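Local coordinates for nucleosome assembly protein 1, putative (Plasmodium falciparum, PDB 3FS3), which probably binds histones and acts as a chaperone in nucleosome assembly, at residues L111-N122 with R280-G291. Sequence-based numbering, arbitrary orientation.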
ATOM      1  N   LEU A 111     -14.670  25.088  19.098  1.00 27.39           N
ATOM      2  CA  LEU A 111     -13.746  25.429  18.011  1.00 25.66           C
ATOM      3  C   LEU A 111     -14.515  25.305  16.696  1.00 28.41           C
ATOM      4  O   LEU A 111     -14.402  24.308  15.964  1.00 25.65           O
ATOM      5  CB  LEU A 111     -12.521  24.511  18.001  1.00 23.60           C
ATOM      6  CG  LEU A 111     -11.368  25.007  17.121  1.00 24.69           C
ATOM      7  CD1 LEU A 111     -10.933  26.389  17.597  1.00 27.31           C
ATOM      8  CD2 LEU A 111     -10.194  24.037  17.185  1.00 24.88           C
ATOM      9  N   PRO A 112     -15.319  26.334  16.385  1.00 27.90           N
ATOM     10  CA  PRO A 112     -16.166  26.457  15.200  1.00 26.06           C
ATOM     11  C   PRO A 112     -15.568  25.986  13.883  1.00 26.36           C
ATOM     12  O   PRO A 112     -14.448  26.354  13.535  1.00 25.31           O
ATOM     13  CB  PRO A 112     -16.510  27.949  15.183  1.00 26.67           C
ATOM     14  CG  PRO A 112     -16.616  28.270  16.624  1.00 28.25           C
ATOM     15  CD  PRO A 112     -15.378  27.573  17.185  1.00 29.79           C
ATOM     16  N   GLU A 113     -16.334  25.170  13.158  1.00 23.84           N
ATOM     17  CA  GLU A 113     -15.936  24.663  11.844  1.00 26.59           C
ATOM     18  C   GLU A 113     -14.691  23.790  11.806  1.00 26.09           C
ATOM     19  O   GLU A 113     -14.099  23.598  10.737  1.00 26.38           O
ATOM     20  CB  GLU A 113     -15.752  25.836  10.868  1.00 21.96           C
ATOM     21  CG  GLU A 113     -16.772  26.934  11.057  1.00 29.86           C
ATOM     22  CD  GLU A 113     -16.807  27.923   9.906  1.00 38.01           C
ATOM     23  OE1 GLU A 113     -15.764  28.121   9.239  1.00 37.26           O
ATOM     24  OE2 GLU A 113     -17.884  28.516   9.680  1.00 40.89           O
ATOM     25  N   PHE A 114     -14.308  23.237  12.955  1.00 26.47           N
ATOM     26  CA  PHE A 114     -13.116  22.400  13.025  1.00 22.28           C
ATOM     27  C   PHE A 114     -12.967  21.346  11.938  1.00 22.03           C
ATOM     28  O   PHE A 114     -11.959  21.313  11.245  1.00 24.11           O
ATOM     29  CB  PHE A 114     -13.020  21.684  14.373  1.00 26.33           C
ATOM     30  CG  PHE A 114     -11.825  20.774  14.473  1.00 21.20           C
ATOM     31  CD1 PHE A 114     -10.546  21.302  14.663  1.00 18.46           C
ATOM     32  CD2 PHE A 114     -11.970  19.402  14.317  1.00 17.01           C
ATOM     33  CE1 PHE A 114      -9.426  20.471  14.694  1.00 16.91           C
ATOM     34  CE2 PHE A 114     -10.863  18.558  14.346  1.00 19.84           C
ATOM     35  CZ  PHE A 114      -9.577  19.099  14.537  1.00 19.37           C
ATOM     36  N   TRP A 115     -13.951  20.465  11.804  1.00 21.94           N
ATOM     37  CA  TRP A 115     -13.851  19.403  10.810  1.00 24.20           C
ATOM     38  C   TRP A 115     -13.966  19.907   9.373  1.00 24.22           C
ATOM     39  O   TRP A 115     -13.256  19.426   8.488  1.00 23.27           O
ATOM     40  CB  TRP A 115     -14.891  18.305  11.078  1.00 18.82           C
ATOM     41  CG  TRP A 115     -14.686  17.623  12.384  1.00 20.28           C
ATOM     42  CD1 TRP A 115     -15.397  17.823  13.534  1.00 20.33           C
ATOM     43  CD2 TRP A 115     -13.668  16.666  12.704  1.00 20.42           C
ATOM     44  NE1 TRP A 115     -14.883  17.052  14.548  1.00 20.80           N
ATOM     45  CE2 TRP A 115     -13.820  16.335  14.070  1.00 15.41           C
ATOM     46  CE3 TRP A 115     -12.640  16.057  11.970  1.00 19.30           C
ATOM     47  CZ2 TRP A 115     -12.987  15.417  14.718  1.00 17.16           C
ATOM     48  CZ3 TRP A 115     -11.812  15.145  12.611  1.00 18.52           C
ATOM     49  CH2 TRP A 115     -11.992  14.833  13.977  1.00 20.84           C
ATOM     50  N   LEU A 116     -14.847  20.874   9.136  1.00 26.65           N
ATOM     51  CA  LEU A 116     -14.978  21.405   7.788  1.00 22.60           C
ATOM     52  C   LEU A 116     -13.625  21.909   7.320  1.00 25.17           C
ATOM     53  O   LEU A 116     -13.195  21.594   6.211  1.00 25.10           O
ATOM     54  CB  LEU A 116     -15.977  22.556   7.726  1.00 17.31           C
ATOM     55  CG  LEU A 116     -15.923  23.318   6.388  1.00 20.60           C
ATOM     56  CD1 LEU A 116     -16.162  22.347   5.231  1.00 22.60           C
ATOM     57  CD2 LEU A 116     -16.961  24.439   6.369  1.00 19.43           C
ATOM     58  N   ARG A 117     -12.949  22.681   8.167  1.00 24.49           N
ATOM     59  CA  ARG A 117     -11.655  23.231   7.790  1.00 26.58           C
ATOM     60  C   ARG A 117     -10.579  22.171   7.648  1.00 28.63           C
ATOM     61  O   ARG A 117      -9.754  22.244   6.742  1.00 32.93           O
ATOM     62  CB  ARG A 117     -11.233  24.318   8.772  1.00 28.34           C
ATOM     63  CG  ARG A 117     -12.093  25.558   8.625  1.00 37.14           C
ATOM     64  CD  ARG A 117     -11.662  26.706   9.514  1.00 41.15           C
ATOM     65  NE  ARG A 117     -12.633  27.797   9.454  1.00 47.89           N
ATOM     66  CZ  ARG A 117     -12.665  28.826  10.295  1.00 48.44           C
ATOM     67  NH1 ARG A 117     -11.774  28.915  11.278  1.00 47.94           N
ATOM     68  NH2 ARG A 117     -13.595  29.763  10.162  1.00 45.25           N
ATOM     69  N   ALA A 118     -10.586  21.176   8.528  1.00 28.85           N
ATOM     70  CA  ALA A 118      -9.604  20.107   8.420  1.00 28.20           C
ATOM     71  C   ALA A 118      -9.828  19.412   7.074  1.00 29.79           C
ATOM     72  O   ALA A 118      -8.882  19.188   6.318  1.00 31.02           O
ATOM     73  CB  ALA A 118      -9.771  19.108   9.573  1.00 27.80           C
ATOM     74  N   LEU A 119     -11.083  19.078   6.774  1.00 29.00           N
ATOM     75  CA  LEU A 119     -11.420  18.419   5.508  1.00 29.62           C
ATOM     76  C   LEU A 119     -11.052  19.294   4.303  1.00 29.56           C
ATOM     77  O   LEU A 119     -10.522  18.799   3.308  1.00 29.27           O
ATOM     78  CB  LEU A 119     -12.915  18.093   5.456  1.00 26.11           C
ATOM     79  CG  LEU A 119     -13.470  17.049   6.428  1.00 26.91           C
ATOM     80  CD1 LEU A 119     -14.988  17.075   6.395  1.00 21.45           C
ATOM     81  CD2 LEU A 119     -12.951  15.672   6.056  1.00 23.35           C
ATOM     82  N   ARG A 120     -11.333  20.589   4.400  1.00 29.25           N
ATOM     83  CA  ARG A 120     -11.021  21.529   3.323  1.00 32.66           C
ATOM     84  C   ARG A 120      -9.527  21.571   3.028  1.00 32.16           C
ATOM     85  O   ARG A 120      -9.127  21.604   1.866  1.00 34.49           O
ATOM     86  CB  ARG A 120     -11.491  22.944   3.683  1.00 36.96           C
ATOM     87  CG  ARG A 120     -12.895  23.295   3.210  1.00 37.07           C
ATOM     88  CD  ARG A 120     -12.974  23.239   1.694  1.00 43.48           C
ATOM     89  NE  ARG A 120     -14.225  23.791   1.180  1.00 45.69           N
ATOM     90  CZ  ARG A 120     -14.678  23.572  -0.051  1.00 46.18           C
ATOM     91  NH1 ARG A 120     -13.975  22.812  -0.880  1.00 43.01           N
ATOM     92  NH2 ARG A 120     -15.829  24.103  -0.450  1.00 42.14           N
ATOM     93  N   ASN A 121      -8.712  21.562   4.080  1.00 27.63           N
ATOM     94  CA  ASN A 121      -7.264  21.612   3.936  1.00 29.95           C
ATOM     95  C   ASN A 121      -6.603  20.332   3.429  1.00 30.32           C
ATOM     96  O   ASN A 121      -5.376  20.240   3.382  1.00 32.77           O
ATOM     97  CB  ASN A 121      -6.612  22.045   5.255  1.00 30.78           C
ATOM     98  CG  ASN A 121      -6.931  23.491   5.613  1.00 34.01           C
ATOM     99  OD1 ASN A 121      -7.065  24.335   4.733  1.00 30.47           O
ATOM    100  ND2 ASN A 121      -7.042  23.781   6.905  1.00 35.72           N
ATOM    101  N   ASN A 122      -7.403  19.336   3.067  1.00 30.97           N
ATOM    102  CA  ASN A 122      -6.854  18.094   2.520  1.00 32.04           C
ATOM    103  C   ASN A 122      -7.279  18.039   1.056  1.00 32.25           C
ATOM    104  O   ASN A 122      -8.469  17.981   0.754  1.00 30.93           O
ATOM    105  CB  ASN A 122      -7.381  16.873   3.279  1.00 28.48           C
ATOM    106  CG  ASN A 122      -7.061  15.565   2.576  1.00 31.13           C
ATOM    107  OD1 ASN A 122      -7.604  15.273   1.511  1.00 35.37           O
ATOM    108  ND2 ASN A 122      -6.174  14.771   3.167  1.00 27.61           N
ATOM    109  N   ARG A 280      -5.769   9.771   7.214  1.00 32.58           N
ATOM    110  CA  ARG A 280      -5.221  11.118   7.265  1.00 32.57           C
ATOM    111  C   ARG A 280      -5.960  12.118   8.143  1.00 30.01           C
ATOM    112  O   ARG A 280      -5.379  12.666   9.076  1.00 32.81           O
ATOM    113  CB  ARG A 280      -5.099  11.667   5.839  1.00 35.03           C
ATOM    114  CG  ARG A 280      -3.791  11.286   5.146  1.00 44.18           C
ATOM    115  CD  ARG A 280      -2.630  11.992   5.833  1.00 51.15           C
ATOM    116  NE  ARG A 280      -1.388  11.935   5.069  1.00 55.57           N
ATOM    117  CZ  ARG A 280      -0.324  12.694   5.321  1.00 55.24           C
ATOM    118  NH1 ARG A 280      -0.352  13.566   6.317  1.00 53.61           N
ATOM    119  NH2 ARG A 280       0.765  12.584   4.573  1.00 61.15           N
ATOM    120  N   ILE A 281      -7.231  12.358   7.842  1.00 25.00           N
ATOM    121  CA  ILE A 281      -8.034  13.310   8.601  1.00 23.98           C
ATOM    122  C   ILE A 281      -8.144  12.946  10.080  1.00 20.05           C
ATOM    123  O   ILE A 281      -7.860  13.759  10.953  1.00 20.42           O
ATOM    124  CB  ILE A 281      -9.461  13.420   8.013  1.00 24.58           C
ATOM    125  CG1 ILE A 281      -9.384  13.766   6.522  1.00 26.94           C
ATOM    126  CG2 ILE A 281     -10.266  14.477   8.761  1.00 21.97           C
ATOM    127  CD1 ILE A 281      -8.818  15.143   6.229  1.00 23.27           C
ATOM    128  N   ILE A 282      -8.556  11.718  10.357  1.00 17.99           N
ATOM    129  CA  ILE A 282      -8.723  11.263  11.732  1.00 21.39           C
ATOM    130  C   ILE A 282      -7.420  11.228  12.555  1.00 23.15           C
ATOM    131  O   ILE A 282      -7.383  11.706  13.686  1.00 23.09           O
ATOM    132  CB  ILE A 282      -9.420   9.877  11.738  1.00 23.48           C
ATOM    133  CG1 ILE A 282     -10.857  10.034  11.226  1.00 26.56           C
ATOM    134  CG2 ILE A 282      -9.391   9.264  13.115  1.00 21.19           C
ATOM    135  CD1 ILE A 282     -11.630   8.743  11.106  1.00 22.08           C
ATOM    136  N   PRO A 283      -6.331  10.682  11.997  1.00 25.09           N
ATOM    137  CA  PRO A 283      -5.090  10.648  12.790  1.00 24.81           C
ATOM    138  C   PRO A 283      -4.394  12.005  13.002  1.00 28.66           C
ATOM    139  O   PRO A 283      -3.716  12.212  14.020  1.00 30.99           O
ATOM    140  CB  PRO A 283      -4.199   9.683  12.001  1.00 26.81           C
ATOM    141  CG  PRO A 283      -5.186   8.813  11.238  1.00 23.87           C
ATOM    142  CD  PRO A 283      -6.216   9.829  10.798  1.00 24.29           C
ATOM    143  N   TYR A 284      -4.581  12.928  12.051  1.00 25.76           N
ATOM    144  CA  TYR A 284      -3.930  14.238  12.083  1.00 21.26           C
ATOM    145  C   TYR A 284      -4.875  15.433  11.927  1.00 24.52           C
ATOM    146  O   TYR A 284      -4.471  16.477  11.420  1.00 24.03           O
ATOM    147  CB  TYR A 284      -2.899  14.305  10.950  1.00 25.21           C
ATOM    148  CG  TYR A 284      -2.118  13.023  10.727  1.00 25.03           C
ATOM    149  CD1 TYR A 284      -1.387  12.440  11.759  1.00 27.07           C
ATOM    150  CD2 TYR A 284      -2.108  12.400   9.482  1.00 28.05           C
ATOM    151  CE1 TYR A 284      -0.663  11.271  11.561  1.00 25.17           C
ATOM    152  CE2 TYR A 284      -1.386  11.231   9.268  1.00 29.95           C
ATOM    153  CZ  TYR A 284      -0.665  10.671  10.313  1.00 31.42           C
ATOM    154  OH  TYR A 284       0.058   9.521  10.107  1.00 31.16           O
ATOM    155  N   ALA A 285      -6.117  15.290  12.373  1.00 24.56           N
ATOM    156  CA  ALA A 285      -7.119  16.344  12.230  1.00 23.27           C
ATOM    157  C   ALA A 285      -6.686  17.781  12.457  1.00 25.65           C
ATOM    158  O   ALA A 285      -6.769  18.610  11.542  1.00 21.39           O
ATOM    159  CB  ALA A 285      -8.313  16.048  13.110  1.00 21.40           C
ATOM    160  N   VAL A 286      -6.233  18.085  13.671  1.00 20.55           N
ATOM    161  CA  VAL A 286      -5.861  19.455  13.984  1.00 22.16           C
ATOM    162  C   VAL A 286      -4.790  20.029  13.071  1.00 22.79           C
ATOM    163  O   VAL A 286      -4.814  21.219  12.777  1.00 23.93           O
ATOM    164  CB  VAL A 286      -5.418  19.612  15.468  1.00 23.16           C
ATOM    165  CG1 VAL A 286      -4.044  18.967  15.703  1.00 14.11           C
ATOM    166  CG2 VAL A 286      -5.403  21.090  15.837  1.00 17.97           C
ATOM    167  N   ASP A 287      -3.860  19.192  12.614  1.00 24.67           N
ATOM    168  CA  ASP A 287      -2.802  19.665  11.727  1.00 26.54           C
ATOM    169  C   ASP A 287      -3.359  20.042  10.362  1.00 28.03           C
ATOM    170  O   ASP A 287      -2.808  20.907   9.671  1.00 27.86           O
ATOM    171  CB  ASP A 287      -1.695  18.621  11.597  1.00 26.91           C
ATOM    172  CG  ASP A 287      -0.778  18.609  12.802  1.00 26.37           C
ATOM    173  OD1 ASP A 287      -0.839  19.566  13.602  1.00 28.13           O
ATOM    174  OD2 ASP A 287       0.013  17.657  12.947  1.00 33.01           O
ATOM    175  N   TYR A 288      -4.444  19.387   9.964  1.00 23.65           N
ATOM    176  CA  TYR A 288      -5.086  19.746   8.708  1.00 24.11           C
ATOM    177  C   TYR A 288      -5.821  21.055   8.976  1.00 23.63           C
ATOM    178  O   TYR A 288      -5.732  21.995   8.190  1.00 21.51           O
ATOM    179  CB  TYR A 288      -6.059  18.653   8.258  1.00 23.89           C
ATOM    180  CG  TYR A 288      -5.380  17.609   7.412  1.00 23.30           C
ATOM    181  CD1 TYR A 288      -4.960  17.906   6.108  1.00 22.78           C
ATOM    182  CD2 TYR A 288      -5.104  16.345   7.923  1.00 21.23           C
ATOM    183  CE1 TYR A 288      -4.279  16.963   5.338  1.00 19.42           C
ATOM    184  CE2 TYR A 288      -4.422  15.392   7.164  1.00 23.05           C
ATOM    185  CZ  TYR A 288      -4.013  15.708   5.875  1.00 23.04           C
ATOM    186  OH  TYR A 288      -3.334  14.768   5.140  1.00 26.09           O
ATOM    187  N   TYR A 289      -6.531  21.123  10.102  1.00 23.55           N
ATOM    188  CA  TYR A 289      -7.246  22.342  10.458  1.00 24.68           C
ATOM    189  C   TYR A 289      -6.279  23.522  10.335  1.00 28.58           C
ATOM    190  O   TYR A 289      -6.585  24.506   9.665  1.00 31.79           O
ATOM    191  CB  TYR A 289      -7.769  22.250  11.889  1.00 24.68           C
ATOM    192  CG  TYR A 289      -8.286  23.557  12.438  1.00 22.56           C
ATOM    193  CD1 TYR A 289      -9.621  23.929  12.286  1.00 21.36           C
ATOM    194  CD2 TYR A 289      -7.434  24.429  13.115  1.00 26.60           C
ATOM    195  CE1 TYR A 289     -10.096  25.145  12.799  1.00 24.61           C
ATOM    196  CE2 TYR A 289      -7.893  25.639  13.628  1.00 25.61           C
ATOM    197  CZ  TYR A 289      -9.223  25.991  13.471  1.00 27.78           C
ATOM    198  OH  TYR A 289      -9.670  27.184  14.007  1.00 31.25           O
ATOM    199  N   LEU A 290      -5.112  23.407  10.969  1.00 28.01           N
ATOM    200  CA  LEU A 290      -4.089  24.456  10.934  1.00 28.89           C
ATOM    201  C   LEU A 290      -3.445  24.577   9.557  1.00 31.88           C
ATOM    202  O   LEU A 290      -2.738  25.541   9.285  1.00 34.54           O
ATOM    203  CB  LEU A 290      -2.983  24.175  11.968  1.00 29.25           C
ATOM    204  CG  LEU A 290      -3.311  24.328  13.455  1.00 32.94           C
ATOM    205  CD1 LEU A 290      -2.120  23.911  14.293  1.00 33.26           C
ATOM    206  CD2 LEU A 290      -3.685  25.776  13.746  1.00 29.70           C
ATOM    207  N   GLY A 291      -3.674  23.589   8.699  1.00 34.15           N
ATOM    208  CA  GLY A 291      -3.116  23.619   7.358  1.00 34.64           C
ATOM    209  C   GLY A 291      -1.604  23.499   7.286  1.00 38.24           C
ATOM    210  O   GLY A 291      -0.981  23.983   6.341  1.00 38.16           O
TER
HETATM  211  O   HOH W   1     -12.375  27.892  14.277  1.00 27.55           O
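Ala118 and Tyr289 mark where the short helix 114-120 packs across the last turns of helix 260-289, their CA atoms 3.8 Å apart and the short axes near perpendicular (89°). The small Ala118 is consistent with this close approach: its CA lies 3.6 Å from Tyr289 N.

Apolar side chains make up most of the contact. Phe114, its CG anti to the backbone N, reaches Ala285 with its ring edge, CZ to CB 3.6 Å. The Phe114 and Tyr289 rings are near parallel (23°) but slid so far that they barely overlap. Leu111 CD2 sits over one face of the Tyr289 ring, while the extended Arg117 chain runs alongside that ring, pointing the same way. Trp115 CZ3 meets Ala285 CB, and the Leu119 and Ile281 side chains cross at about a right angle, CD2 to CG2 4.0 Å. Ile281 CD1 lies over one face of the Tyr288 ring, toward its rim, and touches Asn122 CB (3.7 Å).

Polar links are few; one direct hydrogen bond joins the segments, from Asn121 ND2 to Tyr288 O (2.6 Å, N-H...O 140°). Gly291 N, in a Schellman motif, reaches the same oxygen from the opposite face of its carbonyl plane. A water bridges Pro112 O and Tyr289 OH. Asn122 OD1 caps Val125 N.

Leu98 of helix 49-99 and Leu58 of the second subunit also pack on Phe114. The chemistry implies a mainly apolar joint, in which Tyr288 O takes one bond from its own last turn and one from Asn121, tying that turn to the residues after helix 114-120.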